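Local coordinates for protein iron-containing superoxide dismutase B2 (Trypanosoma brucei, PDB 3ESF) that probably destroys superoxide radicals, converting them to hydrogen peroxide and dioxygen at a bound iron ion, at residues F140-H143 with C147-T150; A96-A101 with K135-F140. The protein carries 1 engineered substitution. One frame throughout, in Å; residues are numbered along the deposited sequence.

In the fold
Both contacts use strand 137-143, an outermost strand of the three-stranded antiparallel sheet in the C-terminal alpha/beta domain; Phe140 lies in both ranges but touches across the contact only in interaction 1. Their centres lie about 17 Å apart. Along the chain come helix 93-103, helix 106-119, strand 124-131, the shared strand 137-143 that pairs with it, then the 147-150 loop leading to strand 154-161. Interaction 2 sets helix 93-103 against the beginning of the strand, away from the iron site. Interaction 1 sets the loop against its end. There the side chain of Thr142 is about 11 Å from the bound iron(III) ion. One edge strand therefore joins helix 93-103 to the loop before strand 154-161, which carries the iron ligand Asp161.

Interaction 1: F140-H143 with C147-T150; sequences FQTH and CPLT
The Phe140 ring is met obliquely by Pro148, whose CB lies 4.0 Å from ring atom CE2. Strand 137-143 ends here in the connection that returns to the sheet of the iron superoxide dismutase C-terminal domain, and residues 147-150 of that connection lie beside the strand. Phe140 swings CG anti to the backbone N (chi1 180°), which carries its ring to Pro148; Val129 and Leu154 of the sheet also touch the Phe140 side chain. The contact is small, 124 Å² over both sides, and its side-chain meeting is apolar, with Pro148 also packed on Trp127. Next to it, Thr142 presents its methyl: CG2 lies 3.9 Å from Cys147 N and 4.2 Å from Pro148 CD. A chi1 of 60° sets OG1 over the residue's own backbone and leaves CG2 facing the loop. That buried hydroxyl is hydrogen-bonded both to Gly146 O and to Trp127 NE1, which ties the turn preceding Cys147 to the central strand. Across the 3-10 turn, Thr150 N donates to Cys147 O at 3.1 Å.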
ATOM      1  N   PHE A 140      12.849  -5.720  11.812  1.00 19.40           N
ATOM      2  CA  PHE A 140      12.262  -4.432  12.109  1.00 20.17           C
ATOM      3  C   PHE A 140      11.413  -4.038  10.909  1.00 19.98           C
ATOM      4  O   PHE A 140      11.854  -4.155   9.770  1.00 20.20           O
ATOM      5  CB  PHE A 140      13.389  -3.425  12.352  1.00 19.54           C
ATOM      6  CG  PHE A 140      12.935  -2.030  12.665  1.00 20.53           C
ATOM      7  CD1 PHE A 140      12.483  -1.692  13.930  1.00 20.15           C
ATOM      8  CD2 PHE A 140      12.993  -1.029  11.679  1.00 22.02           C
ATOM      9  CE1 PHE A 140      12.082  -0.398  14.212  1.00 20.58           C
ATOM     10  CE2 PHE A 140      12.595   0.272  11.960  1.00 21.71           C
ATOM     11  CZ  PHE A 140      12.143   0.595  13.213  1.00 19.51           C
ATOM     12  N   GLN A 141      10.169  -3.641  11.150  1.00 20.28           N
ATOM     13  CA  GLN A 141       9.316  -3.202  10.042  1.00 20.29           C
ATOM     14  C   GLN A 141       9.181  -1.670  10.027  1.00 20.10           C
ATOM     15  O   GLN A 141       9.173  -1.017  11.065  1.00 19.09           O
ATOM     16  CB  GLN A 141       7.915  -3.831  10.166  1.00 21.38           C
ATOM     17  CG  GLN A 141       7.929  -5.330  10.071  1.00 21.75           C
ATOM     18  CD  GLN A 141       6.592  -5.950  10.415  1.00 22.60           C
ATOM     19  OE1 GLN A 141       5.559  -5.646   9.807  1.00 23.68           O
ATOM     20  NE2 GLN A 141       6.607  -6.846  11.387  1.00 21.56           N
ATOM     21  N   THR A 142       9.048  -1.101   8.837  1.00 20.08           N
ATOM     22  CA  THR A 142       8.525   0.255   8.725  1.00 20.09           C
ATOM     23  C   THR A 142       7.300   0.249   7.810  1.00 20.00           C
ATOM     24  O   THR A 142       7.168  -0.607   6.926  1.00 19.67           O
ATOM     25  CB  THR A 142       9.574   1.245   8.214  1.00 19.54           C
ATOM     26  OG1 THR A 142      10.040   0.847   6.916  1.00 20.75           O
ATOM     27  CG2 THR A 142      10.763   1.322   9.180  1.00 19.46           C
ATOM     28  N   HIS A 143       6.430   1.221   8.013  1.00 19.59           N
ATOM     29  CA  HIS A 143       5.177   1.329   7.288  1.00 19.62           C
ATOM     30  C   HIS A 143       5.289   2.535   6.353  1.00 19.99           C
ATOM     31  O   HIS A 143       5.934   3.556   6.711  1.00 20.11           O
ATOM     32  CB  HIS A 143       4.039   1.530   8.282  1.00 19.40           C
ATOM     33  CG  HIS A 143       2.669   1.382   7.688  1.00 19.52           C
ATOM     34  ND1 HIS A 143       2.284   0.271   6.972  1.00 20.02           N
ATOM     35  CD2 HIS A 143       1.578   2.182   7.757  1.00 20.20           C
ATOM     36  CE1 HIS A 143       1.015   0.404   6.604  1.00 20.45           C
ATOM     37  NE2 HIS A 143       0.566   1.556   7.065  1.00 19.04           N
ATOM     38  N   CYS A 147      11.636   4.811   7.799  1.00 20.36           N
ATOM     39  CA  CYS A 147      13.027   4.467   7.560  1.00 20.23           C
ATOM     40  C   CYS A 147      13.736   4.330   8.914  1.00 20.06           C
ATOM     41  O   CYS A 147      13.620   5.229   9.765  1.00 19.69           O
ATOM     42  CB  CYS A 147      13.705   5.543   6.684  1.00 20.42           C
ATOM     43  SG  CYS A 147      15.426   5.216   6.225  1.00 19.94           S
ATOM     44  N   PRO A 148      14.498   3.230   9.111  1.00 19.74           N
ATOM     45  CA  PRO A 148      15.191   3.009  10.406  1.00 19.49           C
ATOM     46  C   PRO A 148      16.182   4.127  10.794  1.00 19.58           C
ATOM     47  O   PRO A 148      16.552   4.223  11.962  1.00 18.64           O
ATOM     48  CB  PRO A 148      15.901   1.656  10.217  1.00 19.02           C
ATOM     49  CG  PRO A 148      16.002   1.478   8.741  1.00 20.16           C
ATOM     50  CD  PRO A 148      14.774   2.143   8.157  1.00 19.72           C
ATOM     51  N   LEU A 149      16.598   4.945   9.820  1.00 19.73           N
ATOM     52  CA  LEU A 149      17.499   6.091  10.083  1.00 20.63           C
ATOM     53  C   LEU A 149      16.913   7.159  11.012  1.00 20.09           C
ATOM     54  O   LEU A 149      17.667   7.934  11.592  1.00 20.11           O
ATOM     55  CB  LEU A 149      17.989   6.768   8.788  1.00 20.39           C
ATOM     56  CG  LEU A 149      18.754   5.988   7.727  1.00 21.04           C
ATOM     57  CD1 LEU A 149      19.335   6.983   6.706  1.00 22.27           C
ATOM     58  CD2 LEU A 149      19.813   5.100   8.350  1.00 23.53           C
ATOM     59  N   THR A 150      15.594   7.178  11.168  1.00 19.97           N
ATOM     60  CA  THR A 150      14.931   8.128  12.099  1.00 20.27           C
ATOM     61  C   THR A 150      15.036   7.665  13.565  1.00 20.91           C
ATOM     62  O   THR A 150      14.698   8.410  14.486  1.00 20.65           O
ATOM     63  CB  THR A 150      13.439   8.369  11.736  1.00 20.33           C
ATOM     64  OG1 THR A 150      12.708   7.144  11.837  1.00 18.27           O
ATOM     65  CG2 THR A 150      13.304   8.955  10.296  1.00 19.62           C
TER

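Interaction 2: A96-A101 with K135-F140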
ATOM      1  N   ALA A  96      27.052 -14.309   9.693  1.00 20.28           N
ATOM      2  CA  ALA A  96      26.384 -15.579   9.955  1.00 20.06           C
ATOM      3  C   ALA A  96      26.438 -15.896  11.437  1.00 19.93           C
ATOM      4  O   ALA A  96      25.458 -16.370  12.011  1.00 20.03           O
ATOM      5  CB  ALA A  96      27.029 -16.700   9.147  1.00 19.60           C
ATOM      6  N   GLU A  97      27.584 -15.617  12.050  1.00 19.50           N
ATOM      7  CA  GLU A  97      27.759 -15.789  13.478  1.00 19.89           C
ATOM      8  C   GLU A  97      26.885 -14.815  14.273  1.00 18.92           C
ATOM      9  O   GLU A  97      26.289 -15.193  15.281  1.00 18.26           O
ATOM     10  CB  GLU A  97      29.232 -15.607  13.840  1.00 20.35           C
ATOM     11  CG  GLU A  97      29.727 -16.550  14.911  1.00 24.14           C
ATOM     12  CD  GLU A  97      29.361 -18.004  14.630  1.00 28.21           C
ATOM     13  OE1 GLU A  97      28.496 -18.533  15.359  1.00 29.95           O
ATOM     14  OE2 GLU A  97      29.920 -18.604  13.677  1.00 30.49           O
ATOM     15  N   ALA A  98      26.817 -13.568  13.809  1.00 18.23           N
ATOM     16  CA  ALA A  98      26.022 -12.540  14.469  1.00 17.65           C
ATOM     17  C   ALA A  98      24.519 -12.877  14.409  1.00 17.26           C
ATOM     18  O   ALA A  98      23.794 -12.625  15.361  1.00 17.00           O
ATOM     19  CB  ALA A  98      26.306 -11.195  13.861  1.00 17.62           C
ATOM     20  N   ILE A  99      24.084 -13.442  13.284  1.00 16.60           N
ATOM     21  CA  ILE A  99      22.698 -13.878  13.094  1.00 16.71           C
ATOM     22  C   ILE A  99      22.381 -14.972  14.132  1.00 16.74           C
ATOM     23  O   ILE A  99      21.390 -14.876  14.863  1.00 17.07           O
ATOM     24  CB  ILE A  99      22.434 -14.304  11.617  1.00 15.91           C
ATOM     25  CG1 ILE A  99      22.364 -13.043  10.726  1.00 17.96           C
ATOM     26  CG2 ILE A  99      21.163 -15.189  11.486  1.00 16.78           C
ATOM     27  CD1 ILE A  99      21.888 -13.263   9.257  1.00 17.62           C
ATOM     28  N   ARG A 100      23.246 -15.973  14.240  1.00 16.24           N
ATOM     29  CA  ARG A 100      23.108 -16.995  15.293  1.00 16.42           C
ATOM     30  C   ARG A 100      23.072 -16.407  16.700  1.00 16.30           C
ATOM     31  O   ARG A 100      22.211 -16.778  17.506  1.00 15.72           O
ATOM     32  CB  ARG A 100      24.198 -18.048  15.181  1.00 16.84           C
ATOM     33  CG  ARG A 100      23.964 -19.016  14.054  1.00 19.03           C
ATOM     34  CD  ARG A 100      24.995 -20.131  14.098  1.00 21.98           C
ATOM     35  NE  ARG A 100      26.266 -19.747  13.490  1.00 26.21           N
ATOM     36  CZ  ARG A 100      26.521 -19.762  12.183  1.00 28.60           C
ATOM     37  NH1 ARG A 100      25.589 -20.141  11.316  1.00 30.53           N
ATOM     38  NH2 ARG A 100      27.716 -19.397  11.738  1.00 28.44           N
ATOM     39  N   ALA A 101      23.971 -15.457  16.982  1.00 16.16           N
ATOM     40  CA  ALA A 101      24.058 -14.844  18.317  1.00 16.57           C
ATOM     41  C   ALA A 101      22.889 -13.902  18.657  1.00 16.54           C
ATOM     42  O   ALA A 101      22.697 -13.569  19.823  1.00 16.47           O
ATOM     43  CB  ALA A 101      25.437 -14.148  18.539  1.00 15.67           C
ATOM     44  N   LYS A 135      24.643  -3.962  19.765  1.00 21.96           N
ATOM     45  CA  LYS A 135      25.225  -4.745  18.667  1.00 22.11           C
ATOM     46  C   LYS A 135      24.331  -5.925  18.236  1.00 21.60           C
ATOM     47  O   LYS A 135      24.680  -6.666  17.300  1.00 21.37           O
ATOM     48  CB  LYS A 135      26.685  -5.193  18.962  1.00 22.35           C
ATOM     49  CG  LYS A 135      27.628  -4.071  19.421  1.00 23.96           C
ATOM     50  CD  LYS A 135      27.868  -3.031  18.332  1.00 27.51           C
ATOM     51  CE  LYS A 135      28.985  -2.063  18.708  1.00 28.19           C
ATOM     52  NZ  LYS A 135      29.006  -0.893  17.781  1.00 31.32           N
ATOM     53  N   LYS A 136      23.179  -6.083  18.893  1.00 21.00           N
ATOM     54  CA  LYS A 136      22.190  -7.104  18.493  1.00 21.27           C
ATOM     55  C   LYS A 136      21.540  -6.799  17.157  1.00 20.36           C
ATOM     56  O   LYS A 136      21.236  -5.643  16.849  1.00 20.35           O
ATOM     57  CB  LYS A 136      21.061  -7.275  19.528  1.00 21.50           C
ATOM     58  CG  LYS A 136      21.418  -7.989  20.809  1.00 24.35           C
ATOM     59  CD  LYS A 136      21.919  -9.423  20.573  1.00 28.86           C
ATOM     60  CE  LYS A 136      22.261 -10.094  21.886  1.00 29.42           C
ATOM     61  NZ  LYS A 136      23.521 -10.852  21.761  1.00 31.50           N
ATOM     62  N   LEU A 137      21.328  -7.845  16.370  1.00 19.75           N
ATOM     63  CA  LEU A 137      20.547  -7.748  15.141  1.00 20.16           C
ATOM     64  C   LEU A 137      19.080  -8.018  15.468  1.00 20.07           C
ATOM     65  O   LEU A 137      18.771  -8.855  16.340  1.00 19.96           O
ATOM     66  CB  LEU A 137      21.017  -8.816  14.153  1.00 20.24           C
ATOM     67  CG  LEU A 137      21.960  -8.622  12.975  1.00 21.01           C
ATOM     68  CD1 LEU A 137      22.790  -7.338  13.017  1.00 19.53           C
ATOM     69  CD2 LEU A 137      22.817  -9.860  12.874  1.00 19.53           C
ATOM     70  N   LYS A 138      18.187  -7.335  14.757  1.00 20.26           N
ATOM     71  CA  LYS A 138      16.759  -7.576  14.909  1.00 20.89           C
ATOM     72  C   LYS A 138      16.020  -7.435  13.576  1.00 19.96           C
ATOM     73  O   LYS A 138      16.479  -6.746  12.675  1.00 19.51           O
ATOM     74  CB  LYS A 138      16.174  -6.683  16.011  1.00 20.49           C
ATOM     75  CG  LYS A 138      16.137  -5.201  15.753  1.00 23.14           C
ATOM     76  CD  LYS A 138      15.370  -4.481  16.899  1.00 23.02           C
ATOM     77  CE  LYS A 138      15.337  -2.965  16.690  1.00 26.67           C
ATOM     78  NZ  LYS A 138      14.349  -2.235  17.555  1.00 26.83           N
ATOM     79  N   VAL A 139      14.884  -8.111  13.458  1.00 19.87           N
ATOM     80  CA  VAL A 139      13.939  -7.830  12.370  1.00 19.02           C
ATOM     81  C   VAL A 139      13.092  -6.613  12.772  1.00 19.51           C
ATOM     82  O   VAL A 139      12.695  -6.473  13.927  1.00 19.36           O
ATOM     83  CB  VAL A 139      13.043  -9.030  12.076  1.00 18.64           C
ATOM     84  CG1 VAL A 139      12.103  -8.703  10.936  1.00 17.62           C
ATOM     85  CG2 VAL A 139      13.893 -10.291  11.754  1.00 16.45           C
ATOM     86  N   PHE A 140      12.849  -5.720  11.812  1.00 19.40           N
ATOM     87  CA  PHE A 140      12.262  -4.432  12.109  1.00 20.17           C
ATOM     88  C   PHE A 140      11.413  -4.038  10.909  1.00 19.98           C
ATOM     89  O   PHE A 140      11.854  -4.155   9.770  1.00 20.20           O
ATOM     90  CB  PHE A 140      13.389  -3.425  12.352  1.00 19.54           C
ATOM     91  CG  PHE A 140      12.935  -2.030  12.665  1.00 20.53           C
ATOM     92  CD1 PHE A 140      12.483  -1.692  13.930  1.00 20.15           C
ATOM     93  CD2 PHE A 140      12.993  -1.029  11.679  1.00 22.02           C
ATOM     94  CE1 PHE A 140      12.082  -0.398  14.212  1.00 20.58           C
ATOM     95  CE2 PHE A 140      12.595   0.272  11.960  1.00 21.71           C
ATOM     96  CZ  PHE A 140      12.143   0.595  13.213  1.00 19.51           C
TER
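Leu137 CD2 is the tight point of this contact: it reaches Ala98 C and Ile99 N, each at 3.8 Å, and so lies against the helix backbone itself. Two side chains meet the same methyl, Ala98 CB at 3.9 Å and Ile99 CG1 also at 3.9 Å. The CB of Ile99 points away from the strand, but with chi1 at -74° CG1 stands beside the backbone N, bringing this branch alone within contact of CD2. Helix 93-103 thereby packs on the first residue of strand 137-143 in the alpha/beta C-terminal domain of the iron superoxide dismutase family. Leu137 N donates to Ser102 OG on the same helix, and the leucine side chain also touches Phe103. Toward solvent the fit loosens. Lys136, bent at chi2 and chi4, brings NZ to Ala101 O, but the hydrogen bond is weak at 3.4 Å, and Ala101 is exposed. Farther round the helix, Arg100 holds Glu97 side-on in a salt bridge, NH2 lying 3.0 Å from OE2 while NE bonds OE1. Both acceptors lie near the guanidinium plane but are met from above the carboxylate plane, so the flat groups are not coplanar; Ala96 O sits over the centre of one guanidinium face.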